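Local coordinates for protein type-2 restriction enzyme NlaIV (Neisseria lactamica, PDB 6QM2) that recognises the double-stranded DNA sequence 5'-GGNNCC-3' and cleaves it in the middle, leaving blunt ends with terminal 5'-phosphates, at residues Y119-D124 and E192-A197; E200-N205 and R209-L214; L7-I12 and F77-K82. One frame throughout, in Å; residues are numbered along the deposited sequence.

Contact 1: residues Y119-D124 and E192-A197; sequences YMLDVD and EDFVSA
Leu121 points its isobutyl group at helix 191-204 and divides its two methyls between Phe194 and Val195. The PD-(D/E)XK nuclease core runs through this region: strands 88-95 and 124-132 lie parallel in the central sheet, helix 107-116 belongs to the crossover between them, and the 3-10 turn carrying Leu121 leads from that helix into the second strand. The contact therefore joins the end of a beta-alpha-beta crossover to a later helix of the chain.

The two halves of the contact differ in geometry. CD2 of Leu121 comes up to the rim of the Phe194 ring, close to the ring plane and not over a face, and lies 3.6 Å from CE2 of Phe194. The neighbouring ring carbon CD2 of Phe194 is a little farther from the same methyl, at 4.0 Å, and the two side chains meet at a slant. Phe194 presents this edge because its CG stands anti to the backbone N (chi1 173°), which swings the ring out from the helix toward the turn. Val195 is met differently: its side chain and that of Leu121 cross at about a right angle.

All three residues are buried, and the attraction between them is purely apolar. The main chains stay well apart, with the CA atoms of Leu121 and Val195 8.8 Å from each other, so the side chains bridge the gap. Phe219 of helix 215-227 touches both Leu121 and Val195, while Tyr110 of helix 107-116 touches both Leu121 and Phe194; the small cluster thus ties three helices together. On the valine side the junction is made by a single branch, CG2 of Val195, which sits 3.7 Å from CD1 of Leu121.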
loop_
_atom_site.group_PDB
_atom_site.type_symbol
_atom_site.label_atom_id
_atom_site.label_comp_id
_atom_site.label_asym_id
_atom_site.label_seq_id
_atom_site.Cartn_x
_atom_site.Cartn_y
_atom_site.Cartn_z
ATOM N N TYR A 119 -32.265 5.423 7.165
ATOM C CA TYR A 119 -31.951 6.051 5.877
ATOM C C TYR A 119 -30.603 5.644 5.241
ATOM O O TYR A 119 -30.402 5.863 4.039
ATOM C CB TYR A 119 -32.056 7.582 5.970
ATOM C CG TYR A 119 -31.220 8.234 7.058
ATOM C CD1 TYR A 119 -29.893 8.583 6.833
ATOM C CD2 TYR A 119 -31.770 8.526 8.309
ATOM C CE1 TYR A 119 -29.130 9.189 7.828
ATOM C CE2 TYR A 119 -31.015 9.127 9.308
ATOM C CZ TYR A 119 -29.700 9.460 9.061
ATOM O OH TYR A 119 -28.956 10.060 10.043
ATOM N N MET A 120 -29.696 5.063 6.031
ATOM C CA MET A 120 -28.471 4.459 5.487
ATOM C C MET A 120 -28.729 3.300 4.516
ATOM O O MET A 120 -27.924 3.057 3.620
ATOM C CB MET A 120 -27.544 3.990 6.615
ATOM C CG MET A 120 -26.922 5.115 7.426
ATOM S SD MET A 120 -25.968 6.264 6.411
ATOM C CE MET A 120 -25.437 7.453 7.643
ATOM N N LEU A 121 -29.854 2.607 4.672
ATOM C CA LEU A 121 -30.232 1.531 3.747
ATOM C C LEU A 121 -30.550 2.012 2.324
ATOM O O LEU A 121 -30.578 1.197 1.398
ATOM C CB LEU A 121 -31.429 0.750 4.289
ATOM C CG LEU A 121 -31.201 0.008 5.607
ATOM C CD1 LEU A 121 -32.513 -0.353 6.286
ATOM C CD2 LEU A 121 -30.356 -1.234 5.381
ATOM N N ASP A 122 -30.806 3.313 2.157
ATOM C CA ASP A 122 -31.072 3.902 0.844
ATOM C C ASP A 122 -29.839 4.599 0.259
ATOM O O ASP A 122 -29.974 5.362 -0.698
ATOM C CB ASP A 122 -32.246 4.894 0.938
ATOM C CG ASP A 122 -33.043 4.999 -0.361
ATOM O OD1 ASP A 122 -33.621 3.977 -0.784
ATOM O OD2 ASP A 122 -33.106 6.102 -0.954
ATOM N N VAL A 123 -28.648 4.338 0.811
ATOM C CA VAL A 123 -27.398 4.853 0.233
ATOM C C VAL A 123 -27.186 4.231 -1.146
ATOM O O VAL A 123 -27.433 3.035 -1.336
ATOM C CB VAL A 123 -26.167 4.550 1.121
ATOM C CG1 VAL A 123 -24.862 4.894 0.403
ATOM C CG2 VAL A 123 -26.249 5.309 2.442
ATOM N N ASP A 124 -26.744 5.052 -2.097
ATOM C CA ASP A 124 -26.419 4.580 -3.443
ATOM C C ASP A 124 -24.932 4.239 -3.523
ATOM O O ASP A 124 -24.084 5.015 -3.066
ATOM C CB ASP A 124 -26.790 5.629 -4.499
ATOM C CG ASP A 124 -28.294 5.759 -4.694
ATOM O OD1 ASP A 124 -28.961 4.733 -4.940
ATOM O OD2 ASP A 124 -28.813 6.890 -4.612
ATOM N N GLU A 192 -36.526 -5.272 2.186
ATOM C CA GLU A 192 -37.128 -5.971 3.331
ATOM C C GLU A 192 -36.421 -7.296 3.620
ATOM O O GLU A 192 -36.178 -7.631 4.783
ATOM C CB GLU A 192 -38.635 -6.213 3.122
ATOM C CG GLU A 192 -39.519 -4.967 3.220
ATOM C CD GLU A 192 -39.630 -4.160 1.928
ATOM O OE1 GLU A 192 -39.030 -4.550 0.900
ATOM O OE2 GLU A 192 -40.328 -3.119 1.943
ATOM N N ASP A 193 -36.083 -8.027 2.556
ATOM C CA ASP A 193 -35.384 -9.313 2.675
ATOM C C ASP A 193 -33.965 -9.144 3.219
ATOM O O ASP A 193 -33.558 -9.889 4.110
ATOM C CB ASP A 193 -35.348 -10.051 1.326
ATOM C CG ASP A 193 -36.729 -10.532 0.866
ATOM O OD1 ASP A 193 -37.728 -10.355 1.594
ATOM O OD2 ASP A 193 -36.814 -11.098 -0.242
ATOM N N PHE A 194 -33.226 -8.170 2.681
ATOM C CA PHE A 194 -31.902 -7.794 3.211
ATOM C C PHE A 194 -31.965 -7.516 4.717
ATOM O O PHE A 194 -31.168 -8.049 5.486
ATOM C CB PHE A 194 -31.346 -6.572 2.459
ATOM C CG PHE A 194 -30.068 -6.006 3.040
ATOM C CD1 PHE A 194 -28.837 -6.551 2.708
ATOM C CD2 PHE A 194 -30.096 -4.917 3.905
ATOM C CE1 PHE A 194 -27.663 -6.029 3.236
ATOM C CE2 PHE A 194 -28.924 -4.394 4.435
ATOM C CZ PHE A 194 -27.705 -4.950 4.101
ATOM N N VAL A 195 -32.931 -6.699 5.125
ATOM C CA VAL A 195 -33.091 -6.336 6.531
ATOM C C VAL A 195 -33.471 -7.566 7.354
ATOM O O VAL A 195 -32.987 -7.723 8.481
ATOM C CB VAL A 195 -34.122 -5.193 6.721
ATOM C CG1 VAL A 195 -34.410 -4.941 8.201
ATOM C CG2 VAL A 195 -33.625 -3.908 6.062
ATOM N N SER A 196 -34.324 -8.430 6.794
ATOM C CA SER A 196 -34.681 -9.700 7.445
ATOM C C SER A 196 -33.451 -10.563 7.706
ATOM O O SER A 196 -33.339 -11.177 8.771
ATOM C CB SER A 196 -35.691 -10.496 6.615
ATOM O OG SER A 196 -36.001 -11.729 7.249
ATOM N N ALA A 197 -32.540 -10.598 6.732
ATOM C CA ALA A 197 -31.261 -11.291 6.892
ATOM C C ALA A 197 -30.431 -10.670 8.015
ATOM O O ALA A 197 -29.904 -11.399 8.862
ATOM C CB ALA A 197 -30.477 -11.292 5.587
#

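Contact 2: residues E200-N205 and R209-L214; sequences ETVYQN and RHNASL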
loop_
_atom_site.group_PDB
_atom_site.type_symbol
_atom_site.label_atom_id
_atom_site.label_comp_id
_atom_site.label_asym_id
_atom_site.label_seq_id
_atom_site.Cartn_x
_atom_site.Cartn_y
_atom_site.Cartn_z
ATOM N N GLU A 200 -31.866 -11.584 11.530
ATOM C CA GLU A 200 -31.561 -12.944 11.967
ATOM C C GLU A 200 -30.078 -13.097 12.278
ATOM O O GLU A 200 -29.718 -13.693 13.297
ATOM C CB GLU A 200 -32.015 -13.977 10.924
ATOM C CG GLU A 200 -31.990 -15.425 11.406
ATOM C CD GLU A 200 -32.771 -15.651 12.689
ATOM O OE1 GLU A 200 -33.825 -15.003 12.882
ATOM O OE2 GLU A 200 -32.323 -16.474 13.510
ATOM N N THR A 201 -29.231 -12.536 11.415
ATOM C CA THR A 201 -27.783 -12.512 11.647
ATOM C C THR A 201 -27.419 -11.924 13.013
ATOM O O THR A 201 -26.470 -12.386 13.646
ATOM C CB THR A 201 -27.040 -11.729 10.546
ATOM O OG1 THR A 201 -27.434 -12.218 9.260
ATOM C CG2 THR A 201 -25.532 -11.884 10.678
ATOM N N VAL A 202 -28.172 -10.919 13.463
ATOM C CA VAL A 202 -27.970 -10.335 14.791
ATOM C C VAL A 202 -28.079 -11.421 15.868
ATOM O O VAL A 202 -27.244 -11.484 16.766
ATOM C CB VAL A 202 -28.955 -9.161 15.080
ATOM C CG1 VAL A 202 -28.925 -8.750 16.545
ATOM C CG2 VAL A 202 -28.619 -7.946 14.225
ATOM N N TYR A 203 -29.101 -12.269 15.762
ATOM C CA TYR A 203 -29.305 -13.370 16.713
ATOM C C TYR A 203 -28.290 -14.500 16.544
ATOM O O TYR A 203 -27.803 -15.049 17.539
ATOM C CB TYR A 203 -30.724 -13.933 16.590
ATOM C CG TYR A 203 -30.988 -15.099 17.514
ATOM C CD1 TYR A 203 -30.925 -14.944 18.896
ATOM C CD2 TYR A 203 -31.287 -16.360 17.009
ATOM C CE1 TYR A 203 -31.164 -16.009 19.748
ATOM C CE2 TYR A 203 -31.527 -17.432 17.854
ATOM C CZ TYR A 203 -31.464 -17.251 19.222
ATOM O OH TYR A 203 -31.700 -18.312 20.061
ATOM N N GLN A 204 -28.002 -14.852 15.286
ATOM C CA GLN A 204 -27.020 -15.899 14.953
ATOM C C GLN A 204 -25.639 -15.592 15.520
ATOM O O GLN A 204 -24.972 -16.473 16.047
ATOM C CB GLN A 204 -26.907 -16.078 13.433
ATOM C CG GLN A 204 -28.125 -16.719 12.774
ATOM C CD GLN A 204 -28.042 -16.739 11.254
ATOM O OE1 GLN A 204 -27.186 -16.084 10.652
ATOM N NE2 GLN A 204 -28.943 -17.489 10.620
ATOM N N ASN A 205 -25.230 -14.333 15.401
ATOM C CA ASN A 205 -23.927 -13.855 15.857
ATOM C C ASN A 205 -23.922 -13.729 17.384
ATOM O O ASN A 205 -24.658 -12.909 17.918
ATOM C CB ASN A 205 -23.649 -12.497 15.200
ATOM C CG ASN A 205 -22.298 -11.910 15.564
ATOM O OD1 ASN A 205 -21.515 -12.498 16.314
ATOM N ND2 ASN A 205 -22.016 -10.734 15.015
ATOM N N ARG A 209 -25.969 -10.882 19.877
ATOM C CA ARG A 209 -27.181 -11.572 20.341
ATOM C C ARG A 209 -27.917 -10.834 21.466
ATOM O O ARG A 209 -29.135 -10.955 21.579
ATOM C CB ARG A 209 -26.832 -12.991 20.799
ATOM C CG ARG A 209 -28.033 -13.885 21.084
ATOM C CD ARG A 209 -27.595 -15.325 21.282
ATOM N NE ARG A 209 -27.063 -15.893 20.042
ATOM C CZ ARG A 209 -26.178 -16.891 19.956
ATOM N NH1 ARG A 209 -25.685 -17.484 21.046
ATOM N NH2 ARG A 209 -25.774 -17.302 18.756
ATOM N N HIS A 210 -27.179 -10.086 22.289
ATOM C CA HIS A 210 -27.755 -9.349 23.428
ATOM C C HIS A 210 -28.866 -8.360 23.045
ATOM O O HIS A 210 -29.769 -8.125 23.850
ATOM C CB HIS A 210 -26.662 -8.630 24.252
ATOM C CG HIS A 210 -25.922 -7.561 23.499
ATOM N ND1 HIS A 210 -24.679 -7.769 22.940
ATOM C CD2 HIS A 210 -26.247 -6.275 23.220
ATOM C CE1 HIS A 210 -24.274 -6.662 22.343
ATOM N NE2 HIS A 210 -25.208 -5.741 22.495
ATOM N N ASN A 211 -28.806 -7.792 21.838
ATOM C CA ASN A 211 -29.855 -6.870 21.356
ATOM C C ASN A 211 -30.624 -7.420 20.141
ATOM O O ASN A 211 -31.057 -6.668 19.260
ATOM C CB ASN A 211 -29.302 -5.435 21.132
ATOM C CG ASN A 211 -28.130 -5.369 20.160
ATOM O OD1 ASN A 211 -27.692 -6.371 19.604
ATOM N ND2 ASN A 211 -27.613 -4.165 19.963
ATOM N N ALA A 212 -30.819 -8.738 20.131
ATOM C CA ALA A 212 -31.561 -9.423 19.074
ATOM C C ALA A 212 -33.058 -9.463 19.355
ATOM O O ALA A 212 -33.860 -9.504 18.422
ATOM C CB ALA A 212 -31.034 -10.837 18.909
ATOM N N SER A 213 -33.426 -9.462 20.636
ATOM C CA SER A 213 -34.819 -9.620 21.049
ATOM C C SER A 213 -35.704 -8.494 20.514
ATOM O O SER A 213 -36.710 -8.743 19.851
ATOM C CB SER A 213 -34.916 -9.690 22.579
ATOM O OG SER A 213 -36.223 -10.030 23.000
ATOM N N LEU A 214 -35.292 -7.260 20.768
ATOM C CA LEU A 214 -36.099 -6.093 20.421
ATOM C C LEU A 214 -35.907 -5.619 18.971
ATOM O O LEU A 214 -36.708 -4.823 18.480
ATOM C CB LEU A 214 -35.792 -4.944 21.399
ATOM C CG LEU A 214 -35.793 -5.268 22.909
ATOM C CD1 LEU A 214 -35.531 -4.012 23.733
ATOM C CD2 LEU A 214 -37.093 -5.934 23.347
#
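Arg209 curls back onto the end of helix 191-204 and lays its guanidinium edge against the carbonyls of the last turn. NE of Arg209 donates to Tyr203 O over 2.7 Å in a nearly straight bond (169° at the hydrogen) that lies in the guanidinium plane and almost along the C=O axis. NH2 of Arg209 adds two weak bonds, to Tyr203 O at 3.3 Å and to Gln204 O at 2.9 Å. A bend at chi3 (-67°) turns the group toward these oxygens.

This is the turn of a helix-loop-helix connection, in which the chain leaves helix 191-204 at Asn205 and doubles back before helix 215-227. Carbonyls at such a helix end lack the amides of a following turn, and a positive charge there would probably be favourable.

The aliphatic part of Arg209 also touches Tyr203, with CG of Arg209 3.8 Å from CD1 of the ring; the guanidinium and ring planes are 55° apart. At the ring's edge lies CB of Ala212. Val202 extends its CG1 branch to within 3.8 Å of CB of Ala212, and Phe107 of helix 107-116 packs on the same valine.

Contact 3: residues L7-I12 and F77-K82; sequences LTAQQI and FFLNKK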
loop_
_atom_site.group_PDB
_atom_site.type_symbol
_atom_site.label_atom_id
_atom_site.label_comp_id
_atom_site.label_asym_id
_atom_site.label_seq_id
_atom_site.Cartn_x
_atom_site.Cartn_y
_atom_site.Cartn_z
ATOM N N LEU A 7 -26.736 17.875 -7.739
ATOM C CA LEU A 7 -27.078 16.642 -8.457
ATOM C C LEU A 7 -27.460 15.493 -7.518
ATOM O O LEU A 7 -27.174 15.516 -6.315
ATOM C CB LEU A 7 -25.928 16.220 -9.390
ATOM C CG LEU A 7 -26.134 16.502 -10.885
ATOM C CD1 LEU A 7 -26.429 17.973 -11.133
ATOM C CD2 LEU A 7 -24.931 16.054 -11.708
ATOM N N THR A 8 -28.130 14.504 -8.103
ATOM C CA THR A 8 -28.453 13.245 -7.435
ATOM C C THR A 8 -27.541 12.127 -7.964
ATOM O O THR A 8 -26.879 12.285 -8.995
ATOM C CB THR A 8 -29.954 12.877 -7.583
ATOM O OG1 THR A 8 -30.263 11.783 -6.714
ATOM C CG2 THR A 8 -30.336 12.490 -9.012
ATOM N N ALA A 9 -27.509 11.007 -7.244
ATOM C CA ALA A 9 -26.642 9.872 -7.572
ATOM C C ALA A 9 -26.885 9.297 -8.972
ATOM O O ALA A 9 -25.938 8.899 -9.650
ATOM C CB ALA A 9 -26.799 8.778 -6.528
ATOM N N GLN A 10 -28.149 9.256 -9.392
ATOM C CA GLN A 10 -28.518 8.774 -10.731
ATOM C C GLN A 10 -28.061 9.737 -11.837
ATOM O O GLN A 10 -27.670 9.297 -12.920
ATOM C CB GLN A 10 -30.035 8.537 -10.813
ATOM C CG GLN A 10 -30.532 7.894 -12.105
ATOM C CD GLN A 10 -30.110 6.446 -12.262
ATOM O OE1 GLN A 10 -30.338 5.623 -11.378
ATOM N NE2 GLN A 10 -29.512 6.123 -13.403
ATOM N N GLN A 11 -28.118 11.040 -11.565
ATOM C CA GLN A 11 -27.622 12.053 -12.502
ATOM C C GLN A 11 -26.099 11.963 -12.645
ATOM O O GLN A 11 -25.576 12.095 -13.751
ATOM C CB GLN A 11 -28.037 13.466 -12.067
ATOM C CG GLN A 11 -29.512 13.784 -12.290
ATOM C CD GLN A 11 -29.941 15.111 -11.671
ATOM O OE1 GLN A 11 -29.592 15.433 -10.533
ATOM N NE2 GLN A 11 -30.715 15.884 -12.423
ATOM N N ILE A 12 -25.404 11.730 -11.527
ATOM C CA ILE A 12 -23.944 11.528 -11.525
ATOM C C ILE A 12 -23.567 10.251 -12.282
ATOM O O ILE A 12 -22.627 10.258 -13.076
ATOM C CB ILE A 12 -23.368 11.490 -10.085
ATOM C CG1 ILE A 12 -23.492 12.870 -9.431
ATOM C CG2 ILE A 12 -21.902 11.063 -10.082
ATOM C CD1 ILE A 12 -23.316 12.865 -7.927
ATOM N N PHE A 77 -19.872 10.484 0.234
ATOM C CA PHE A 77 -20.311 11.835 -0.109
ATOM C C PHE A 77 -21.764 12.082 0.276
ATOM O O PHE A 77 -22.614 11.199 0.137
ATOM C CB PHE A 77 -20.157 12.076 -1.605
ATOM C CG PHE A 77 -18.752 11.916 -2.106
ATOM C CD1 PHE A 77 -17.768 12.832 -1.745
ATOM C CD2 PHE A 77 -18.411 10.863 -2.947
ATOM C CE1 PHE A 77 -16.469 12.696 -2.208
ATOM C CE2 PHE A 77 -17.114 10.724 -3.415
ATOM C CZ PHE A 77 -16.142 11.641 -3.045
ATOM N N PHE A 78 -22.028 13.295 0.759
ATOM C CA PHE A 78 -23.384 13.800 0.964
ATOM C C PHE A 78 -23.728 14.737 -0.194
ATOM O O PHE A 78 -23.227 15.859 -0.241
ATOM C CB PHE A 78 -23.464 14.576 2.275
ATOM C CG PHE A 78 -23.167 13.757 3.494
ATOM C CD1 PHE A 78 -24.175 13.047 4.130
ATOM C CD2 PHE A 78 -21.889 13.722 4.033
ATOM C CE1 PHE A 78 -23.916 12.301 5.273
ATOM C CE2 PHE A 78 -21.620 12.979 5.177
ATOM C CZ PHE A 78 -22.635 12.265 5.800
ATOM N N LEU A 79 -24.576 14.290 -1.120
ATOM C CA LEU A 79 -24.923 15.097 -2.307
ATOM C C LEU A 79 -25.918 16.250 -2.043
ATOM O O LEU A 79 -26.141 17.087 -2.924
ATOM C CB LEU A 79 -25.457 14.197 -3.427
ATOM C CG LEU A 79 -24.509 13.093 -3.901
ATOM C CD1 LEU A 79 -25.206 12.191 -4.913
ATOM C CD2 LEU A 79 -23.236 13.688 -4.491
ATOM N N ASN A 80 -26.511 16.277 -0.846
ATOM C CA ASN A 80 -27.416 17.336 -0.415
ATOM C C ASN A 80 -26.861 17.924 0.889
ATOM O O ASN A 80 -26.967 17.303 1.949
ATOM C CB ASN A 80 -28.813 16.738 -0.215
ATOM C CG ASN A 80 -29.891 17.785 0.006
ATOM O OD1 ASN A 80 -29.653 18.851 0.581
ATOM N ND2 ASN A 80 -31.101 17.467 -0.432
ATOM N N LYS A 81 -26.263 19.114 0.800
ATOM C CA LYS A 81 -25.632 19.775 1.962
ATOM C C LYS A 81 -26.603 20.085 3.107
ATOM O O LYS A 81 -26.211 20.059 4.277
ATOM C CB LYS A 81 -24.918 21.068 1.536
ATOM C CG LYS A 81 -23.634 20.840 0.748
ATOM C CD LYS A 81 -22.986 22.143 0.286
ATOM C CE LYS A 81 -22.276 22.898 1.405
ATOM N NZ LYS A 81 -20.957 22.315 1.775
ATOM N N LYS A 82 -27.858 20.376 2.760
ATOM C CA LYS A 82 -28.900 20.705 3.741
ATOM C C LYS A 82 -29.611 19.481 4.332
ATOM O O LYS A 82 -30.134 19.557 5.446
ATOM C CB LYS A 82 -29.929 21.664 3.128
ATOM C CG LYS A 82 -29.389 23.067 2.901
ATOM C CD LYS A 82 -30.482 24.032 2.473
ATOM C CE LYS A 82 -30.009 25.474 2.564
ATOM N NZ LYS A 82 -31.085 26.433 2.192
HETATM O O HOH W 1 -25.113 17.267 -5.458
#
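Leu79 pushes its side chain toward the start of helix 9-18, where Ile12 reaches out to meet it. Ahead of this leucine, Phe77 and Phe78 form a short strand whose backbone bonds to Leu89 on one neighbouring strand and Asp66 on another; Phe77 also meets Phe65 edge-to-face. This pairing sets the position from which Leu79 departs.

At Leu79 the contact proper is made. Its CG stands anti to the carbonyl carbon (chi1 -58°), which directs both methyls at the helix. CD2 of Leu79 and CD1 of Ile12 come together tip to tip at 3.5 Å, while the other branch lies by the first helical turn, CD1 of Leu79 being 3.5 Å from the backbone N of Ala9 and 4.1 Å from its CB. Closer to the backbone, CB of Leu79 rests on Leu7 O. Trp57 and Leu58 of helix 44-60 also pack on Ile12.

A water joins the two main chains beside this apolar patch: it accepts from Leu7 N at 2.9 Å and lies 2.7 Å from Leu79 O, to which it can donate. Gln11 folds back so that its OE1 accepts from Thr8 N, just before the helix, at 3.0 Å, while Thr8 OG1 bonds to Glu87.

Farther on, Asn80 OD1 accepts from Asp83 N and Lys6 NZ, and weakly from Lys82 N. A Pro-Asp pair preceding Phe77 and a Glu-X-Lys sequence on strand 88-95 are consistent with the signature of the PD-(D/E)XK nuclease fold, with the start of the N-terminal helix packed against the residue that follows strand 77-78 of its sheet.

Overall arrangement
Along the chain, contact 3 closes first, contact 1 follows and contact 2 comes last. Contacts 1 and 2 share helix 191-204, one near its beginning and the other at its end, with centres about 17 Å apart. Contact 3 sits by the central mixed sheet, its centre about 19 Å from that of contact 1; the two touch where Asp124 OD2 lies 3.4 Å from CB of Ala9. Contacts 2 and 3 are remote, about 34 Å between centres. Contact 1 thus occupies the middle: the central mixed sheet, which probably carries the PD-(D/E)XK signature, with the N-terminal helix packed at it, is linked through the 119-124 turn to the C-terminal helices, whose outer loop contact 2 folds back.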